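Local coordinates for superoxide dismutase (Candida albicans, PDB 4GUN), which probably protects cells by destroying superoxide radicals, converting superoxide to hydrogen peroxide and oxygen at a bound manganese ion, at residues Trp15-Leu20 with Ile28-Ile33; Ile167-Trp172 with Asn193-Ala198. The protein carries 2 engineered substitutions. All blocks are in the same frame, centred on the assembly; numbering follows the deposited sequence.

Interaction 1. Residues Trp15-Leu20 with Ile28-Ile33; sequences WALDAL and INDLHI. With MN (manganese (II) ion), chain Q.
Leu17 and Asn29 meet where a loop of the alpha-hairpin domain of this iron/manganese superoxide dismutase folds back on the long helix 26-56, which it precedes. The loop makes a type I beta turn from Ala16 to Ala19, and the contact illustrates how one buried amide can fasten such a turn to a helix. Asn29 ND2 donates to Leu17 O at 3.0 Å, nearly straight at 175°, with the acceptor lying in the plane of the amide. Apolar groups crowd round the same nitrogen: Leu20 CG stands 3.7 Å from Asn29 ND2, and the ring atom Trp15 CZ3 approaches the amide crosswise, the two planes 49° apart. Trp15 CG sits between its backbone N and carbonyl carbon (chi1 37°), which brings the six-membered ring up to the helix, where Trp15 CH2 comes within 4.0 Å of Ile33 CD1. One face of the indole is met by Leu20 CD2, offset toward the rim, while the indole N-H is used by Trp84 O.

The packing is thinner on the outer side, where Leu17 CD1 comes no nearer than 4.0 Å to Asp30 OD1, an oxygen hydrogen-bonded to Asn34. Three residues on from Asn29 along the helix, His32 binds manganese through NE2, together with His80, Asp170 and His174. The second methyl of Leu17 turns inward, CD2 resting 3.8 Å from Ile33 CD1.

Interaction 2. Residues Ile167-Trp172 with Asn193-Ala198; sequences IAIDAW and NVINWA. With MN (manganese (II) ion), chain Q.
Ile167 and Ile169, on an outermost strand of the three-stranded antiparallel sheet in the C-terminal domain, fit against Ile195 and Trp197 where the chain enters helix 197-205. No hydrogen bond crosses between the segments; shape does the work, a clear case of aliphatic bumps finding aromatic and aliphatic hollows. The delta methyl of Ile167 is the main bump. It fits into the corner formed by Ile195 and the indole of Trp197, with Ile167 CD1 3.6 Å from Ile195 CG2, and it lies over one face of the ring, toward its rim. Ile195 CG2 lies over the same face, 3.7 Å above the ring plane, so the two methyls sit side by side on the indole. Further back along the Ile167 side chain, CG1 abuts Trp197 CZ3 at 3.9 Å, the two side chains crossing at about a right angle. Two residues along the strand, Ile169 reaches for the other branch of Ile195: their CD1 methyls meet end to end at 3.4 Å, tighter than usual for carbon atoms. Ile195 thus straddles the pair, one branch for each strand residue. Strand 133-140 continues the wall, Ile137 touching both Ile167 and Trp197, and Leu126 of helix 115-127 packs on Ile169.

Beyond the apolar contact, polar groups mark the ends of both segments. Asn196 is the N-cap of the last helix, its OD1 accepting a weak bond from Ala198 N. Where the strand stops, Asp170 holds CG anti to the backbone N (chi1 -163°), which extends the carboxylate to the metal, and the two carboxylate oxygens have separate partners: Asp170 OD2 binds manganese at 2.0 Å, while Asp170 OD1 closes an Asx turn by accepting from Trp172 N at 3.1 Å, met from above the carboxylate plane.

Both contacts border the same manganese site, yet they join different elements by different means. Interaction 1, in the alpha-hairpin domain, is partly buried and has a solvent side; it ties a loop to a helix with a polar bond set among apolar groups. Interaction 2, in the C-terminal domain, is buried deeper and holds a strand against the start of a helix by apolar packing alone. Each contributes one ligand, so the manganese is held by residues of both domains: His32 NE2 and Asp170 OD2 lie 2.9 Å apart as neighbours on the ion. A second, looser touch comes where Leu20 O meets Val194 CG1 at 4.0 Å.

Interaction 1. Residues Trp15-Leu20 with Ile28-Ile33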
loop_
_atom_site.group_PDB
_atom_site.type_symbol
_atom_site.label_atom_id
_atom_site.label_comp_id
_atom_site.label_asym_id
_atom_site.label_seq_id
_atom_site.Cartn_x
_atom_site.Cartn_y
_atom_site.Cartn_z
ATOM N N TRP A 15 -6.606 -20.606 28.599
ATOM C CA TRP A 15 -6.874 -19.784 29.777
ATOM C C TRP A 15 -8.320 -19.321 29.801
ATOM O O TRP A 15 -8.967 -19.255 28.753
ATOM C CB TRP A 15 -5.894 -18.596 29.904
ATOM C CG TRP A 15 -5.503 -17.948 28.610
ATOM C CD1 TRP A 15 -4.368 -18.182 27.892
ATOM C CD2 TRP A 15 -6.208 -16.903 27.916
ATOM N NE1 TRP A 15 -4.332 -17.373 26.781
ATOM C CE2 TRP A 15 -5.450 -16.577 26.768
ATOM C CE3 TRP A 15 -7.430 -16.232 28.136
ATOM C CZ2 TRP A 15 -5.875 -15.625 25.830
ATOM C CZ3 TRP A 15 -7.838 -15.264 27.221
ATOM C CH2 TRP A 15 -7.064 -14.972 26.085
ATOM N N ALA A 16 -8.825 -19.005 31.004
ATOM C CA ALA A 16 -10.195 -18.513 31.213
ATOM C C ALA A 16 -10.292 -17.071 30.692
ATOM O O ALA A 16 -9.292 -16.348 30.697
ATOM C CB ALA A 16 -10.546 -18.577 32.692
ATOM N N LEU A 17 -11.485 -16.646 30.235
ATOM C CA LEU A 17 -11.656 -15.303 29.665
ATOM C C LEU A 17 -11.282 -14.138 30.603
ATOM O O LEU A 17 -10.799 -13.084 30.155
ATOM C CB LEU A 17 -13.081 -15.137 29.137
ATOM C CG LEU A 17 -13.481 -16.009 27.968
ATOM C CD1 LEU A 17 -14.999 -16.066 27.837
ATOM C CD2 LEU A 17 -12.844 -15.509 26.658
ATOM N N ASP A 18 -11.472 -14.342 31.897
ATOM C CA ASP A 18 -11.184 -13.312 32.895
ATOM C C ASP A 18 -9.775 -13.439 33.536
ATOM O O ASP A 18 -9.425 -12.647 34.405
ATOM C CB ASP A 18 -12.282 -13.356 33.979
ATOM C CG ASP A 18 -12.283 -14.618 34.841
ATOM O OD1 ASP A 18 -13.016 -14.642 35.849
ATOM O OD2 ASP A 18 -11.581 -15.598 34.477
ATOM N N ALA A 19 -8.992 -14.431 33.105
ATOM C CA ALA A 19 -7.675 -14.762 33.666
ATOM C C ALA A 19 -6.546 -13.776 33.354
ATOM O O ALA A 19 -5.507 -13.838 34.011
ATOM C CB ALA A 19 -7.294 -16.191 33.282
ATOM N N LEU A 20 -6.749 -12.845 32.380
ATOM C CA LEU A 20 -5.758 -11.813 32.006
ATOM C C LEU A 20 -5.986 -10.494 32.748
ATOM O O LEU A 20 -5.192 -9.560 32.606
ATOM C CB LEU A 20 -5.680 -11.598 30.462
ATOM C CG LEU A 20 -5.561 -12.870 29.557
ATOM C CD1 LEU A 20 -5.125 -12.475 28.146
ATOM C CD2 LEU A 20 -4.565 -13.908 30.134
ATOM N N ILE A 28 -13.375 -7.588 26.799
ATOM C CA ILE A 28 -12.569 -7.537 25.558
ATOM C C ILE A 28 -12.325 -8.968 25.057
ATOM O O ILE A 28 -12.677 -9.263 23.929
ATOM C CB ILE A 28 -11.229 -6.755 25.731
ATOM C CG1 ILE A 28 -11.483 -5.247 25.920
ATOM C CG2 ILE A 28 -10.268 -7.024 24.537
ATOM C CD1 ILE A 28 -10.272 -4.487 26.521
ATOM N N ASN A 29 -11.751 -9.859 25.904
ATOM C CA ASN A 29 -11.460 -11.248 25.532
ATOM C C ASN A 29 -12.662 -12.015 24.948
ATOM O O ASN A 29 -12.528 -12.704 23.940
ATOM C CB ASN A 29 -10.821 -12.003 26.713
ATOM C CG ASN A 29 -9.379 -11.626 27.005
ATOM O OD1 ASN A 29 -8.647 -11.148 26.138
ATOM N ND2 ASN A 29 -8.917 -11.878 28.229
ATOM N N ASP A 30 -13.848 -11.869 25.551
ATOM C CA ASP A 30 -15.048 -12.558 25.045
ATOM C C ASP A 30 -15.423 -12.098 23.619
ATOM O O ASP A 30 -15.739 -12.923 22.762
ATOM C CB ASP A 30 -16.235 -12.371 26.000
ATOM C CG ASP A 30 -17.381 -13.329 25.734
ATOM O OD1 ASP A 30 -17.177 -14.309 24.988
ATOM O OD2 ASP A 30 -18.460 -13.127 26.308
ATOM N N LEU A 31 -15.363 -10.794 23.364
ATOM C CA LEU A 31 -15.667 -10.255 22.029
ATOM C C LEU A 31 -14.547 -10.594 21.069
ATOM O O LEU A 31 -14.797 -11.002 19.927
ATOM C CB LEU A 31 -15.831 -8.738 22.085
ATOM C CG LEU A 31 -17.101 -8.234 22.740
ATOM C CD1 LEU A 31 -16.987 -6.747 23.029
ATOM C CD2 LEU A 31 -18.338 -8.552 21.887
ATOM N N HIS A 32 -13.308 -10.449 21.559
ATOM C CA HIS A 32 -12.095 -10.667 20.766
ATOM C C HIS A 32 -12.022 -12.051 20.162
ATOM O O HIS A 32 -11.832 -12.174 18.957
ATOM C CB HIS A 32 -10.829 -10.307 21.565
ATOM C CG HIS A 32 -9.689 -9.818 20.705
ATOM N ND1 HIS A 32 -8.476 -9.486 21.257
ATOM C CD2 HIS A 32 -9.610 -9.667 19.363
ATOM C CE1 HIS A 32 -7.705 -9.123 20.247
ATOM N NE2 HIS A 32 -8.340 -9.228 19.087
ATOM N N ILE A 33 -12.261 -13.082 20.976
ATOM C CA ILE A 33 -12.217 -14.476 20.544
ATOM C C ILE A 33 -13.501 -14.912 19.821
ATOM O O ILE A 33 -13.434 -15.432 18.697
ATOM C CB ILE A 33 -11.878 -15.416 21.752
ATOM C CG1 ILE A 33 -10.534 -15.028 22.436
ATOM C CG2 ILE A 33 -11.894 -16.913 21.326
ATOM C CD1 ILE A 33 -10.281 -15.594 23.809
HETATM MN MN MN Q . -7.705 -8.486 17.162
HETATM O O HOH W 1 -6.767 -7.680 15.392
#

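Interaction 2. Residues Ile167-Trp172 with Asn193-Ala198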
loop_
_atom_site.group_PDB
_atom_site.type_symbol
_atom_site.label_atom_id
_atom_site.label_comp_id
_atom_site.label_asym_id
_atom_site.label_seq_id
_atom_site.Cartn_x
_atom_site.Cartn_y
_atom_site.Cartn_z
ATOM N N ILE A 167 6.674 -13.439 19.006
ATOM C CA ILE A 167 5.668 -12.757 19.819
ATOM C C ILE A 167 4.787 -11.954 18.884
ATOM O O ILE A 167 5.309 -11.213 18.046
ATOM C CB ILE A 167 6.326 -11.831 20.904
ATOM C CG1 ILE A 167 6.985 -12.641 22.054
ATOM C CG2 ILE A 167 5.345 -10.746 21.449
ATOM C CD1 ILE A 167 6.015 -13.392 23.036
ATOM N N ALA A 168 3.447 -12.070 19.047
ATOM C CA ALA A 168 2.498 -11.276 18.270
ATOM C C ALA A 168 1.727 -10.391 19.257
ATOM O O ALA A 168 1.250 -10.891 20.296
ATOM C CB ALA A 168 1.545 -12.186 17.516
ATOM N N ILE A 169 1.713 -9.074 18.987
ATOM C CA ILE A 169 0.989 -8.047 19.757
ATOM C C ILE A 169 -0.056 -7.345 18.877
ATOM O O ILE A 169 0.303 -6.588 17.977
ATOM C CB ILE A 169 1.890 -6.997 20.461
ATOM C CG1 ILE A 169 3.009 -7.648 21.329
ATOM C CG2 ILE A 169 1.018 -6.023 21.295
ATOM C CD1 ILE A 169 2.526 -8.404 22.557
ATOM N N ASP A 170 -1.331 -7.549 19.195
ATOM C CA ASP A 170 -2.461 -6.931 18.509
ATOM C C ASP A 170 -2.596 -5.454 18.902
ATOM O O ASP A 170 -2.811 -5.144 20.077
ATOM C CB ASP A 170 -3.763 -7.682 18.848
ATOM C CG ASP A 170 -4.920 -7.405 17.899
ATOM O OD1 ASP A 170 -4.766 -6.563 16.996
ATOM O OD2 ASP A 170 -5.950 -8.057 18.030
ATOM N N ALA A 171 -2.502 -4.552 17.907
ATOM C CA ALA A 171 -2.657 -3.105 18.120
ATOM C C ALA A 171 -3.991 -2.566 17.542
ATOM O O ALA A 171 -4.185 -1.346 17.560
ATOM C CB ALA A 171 -1.474 -2.350 17.520
ATOM N N TRP A 172 -4.910 -3.456 17.022
ATOM C CA TRP A 172 -6.242 -3.005 16.539
ATOM C C TRP A 172 -6.999 -2.372 17.725
ATOM O O TRP A 172 -6.832 -2.825 18.857
ATOM C CB TRP A 172 -7.091 -4.155 15.982
ATOM C CG TRP A 172 -6.764 -4.594 14.580
ATOM C CD1 TRP A 172 -5.574 -5.093 14.137
ATOM C CD2 TRP A 172 -7.700 -4.761 13.498
ATOM N NE1 TRP A 172 -5.691 -5.500 12.826
ATOM C CE2 TRP A 172 -6.988 -5.319 12.412
ATOM C CE3 TRP A 172 -9.075 -4.477 13.335
ATOM C CZ2 TRP A 172 -7.589 -5.554 11.160
ATOM C CZ3 TRP A 172 -9.668 -4.712 12.098
ATOM C CH2 TRP A 172 -8.930 -5.256 11.033
ATOM N N ASN A 193 2.826 -7.871 31.140
ATOM C CA ASN A 193 2.520 -8.578 32.385
ATOM C C ASN A 193 1.815 -9.940 32.122
ATOM O O ASN A 193 1.837 -10.808 32.986
ATOM C CB ASN A 193 1.675 -7.704 33.290
ATOM C CG ASN A 193 2.347 -6.429 33.720
ATOM O OD1 ASN A 193 3.258 -6.432 34.540
ATOM N ND2 ASN A 193 1.931 -5.306 33.155
ATOM N N VAL A 194 1.230 -10.136 30.926
ATOM C CA VAL A 194 0.566 -11.409 30.561
ATOM C C VAL A 194 1.163 -12.076 29.331
ATOM O O VAL A 194 0.551 -12.988 28.762
ATOM C CB VAL A 194 -0.998 -11.356 30.521
ATOM C CG1 VAL A 194 -1.586 -11.225 31.924
ATOM C CG2 VAL A 194 -1.514 -10.261 29.581
ATOM N N ILE A 195 2.364 -11.636 28.918
ATOM C CA ILE A 195 3.024 -12.235 27.765
ATOM C C ILE A 195 3.636 -13.582 28.148
ATOM O O ILE A 195 4.334 -13.687 29.154
ATOM C CB ILE A 195 3.996 -11.248 27.060
ATOM C CG1 ILE A 195 3.216 -10.152 26.267
ATOM C CG2 ILE A 195 5.038 -11.965 26.180
ATOM C CD1 ILE A 195 2.221 -10.640 25.142
ATOM N N ASN A 196 3.326 -14.614 27.365
ATOM C CA ASN A 196 3.831 -15.966 27.592
ATOM C C ASN A 196 5.178 -16.163 26.867
ATOM O O ASN A 196 5.212 -16.550 25.697
ATOM C CB ASN A 196 2.802 -16.981 27.130
ATOM C CG ASN A 196 3.160 -18.419 27.421
ATOM O OD1 ASN A 196 4.210 -18.747 27.972
ATOM N ND2 ASN A 196 2.303 -19.314 27.019
ATOM N N TRP A 197 6.285 -15.877 27.576
ATOM C CA TRP A 197 7.637 -16.030 27.053
ATOM C C TRP A 197 8.072 -17.494 26.884
ATOM O O TRP A 197 9.018 -17.740 26.139
ATOM C CB TRP A 197 8.652 -15.232 27.878
ATOM C CG TRP A 197 8.582 -13.746 27.676
ATOM C CD1 TRP A 197 8.092 -12.821 28.552
ATOM C CD2 TRP A 197 9.067 -13.010 26.543
ATOM N NE1 TRP A 197 8.245 -11.552 28.039
ATOM C CE2 TRP A 197 8.851 -11.638 26.810
ATOM C CE3 TRP A 197 9.703 -13.372 25.341
ATOM C CZ2 TRP A 197 9.194 -10.629 25.892
ATOM C CZ3 TRP A 197 10.028 -12.374 24.431
ATOM C CH2 TRP A 197 9.816 -11.017 24.730
ATOM N N ALA A 198 7.415 -18.461 27.564
ATOM C CA ALA A 198 7.744 -19.882 27.398
ATOM C C ALA A 198 7.323 -20.326 25.985
ATOM O O ALA A 198 8.017 -21.138 25.362
ATOM C CB ALA A 198 7.045 -20.726 28.452
HETATM MN MN MN Q . -7.705 -8.486 17.162
HETATM O O HOH W 1 -6.767 -7.680 15.392
#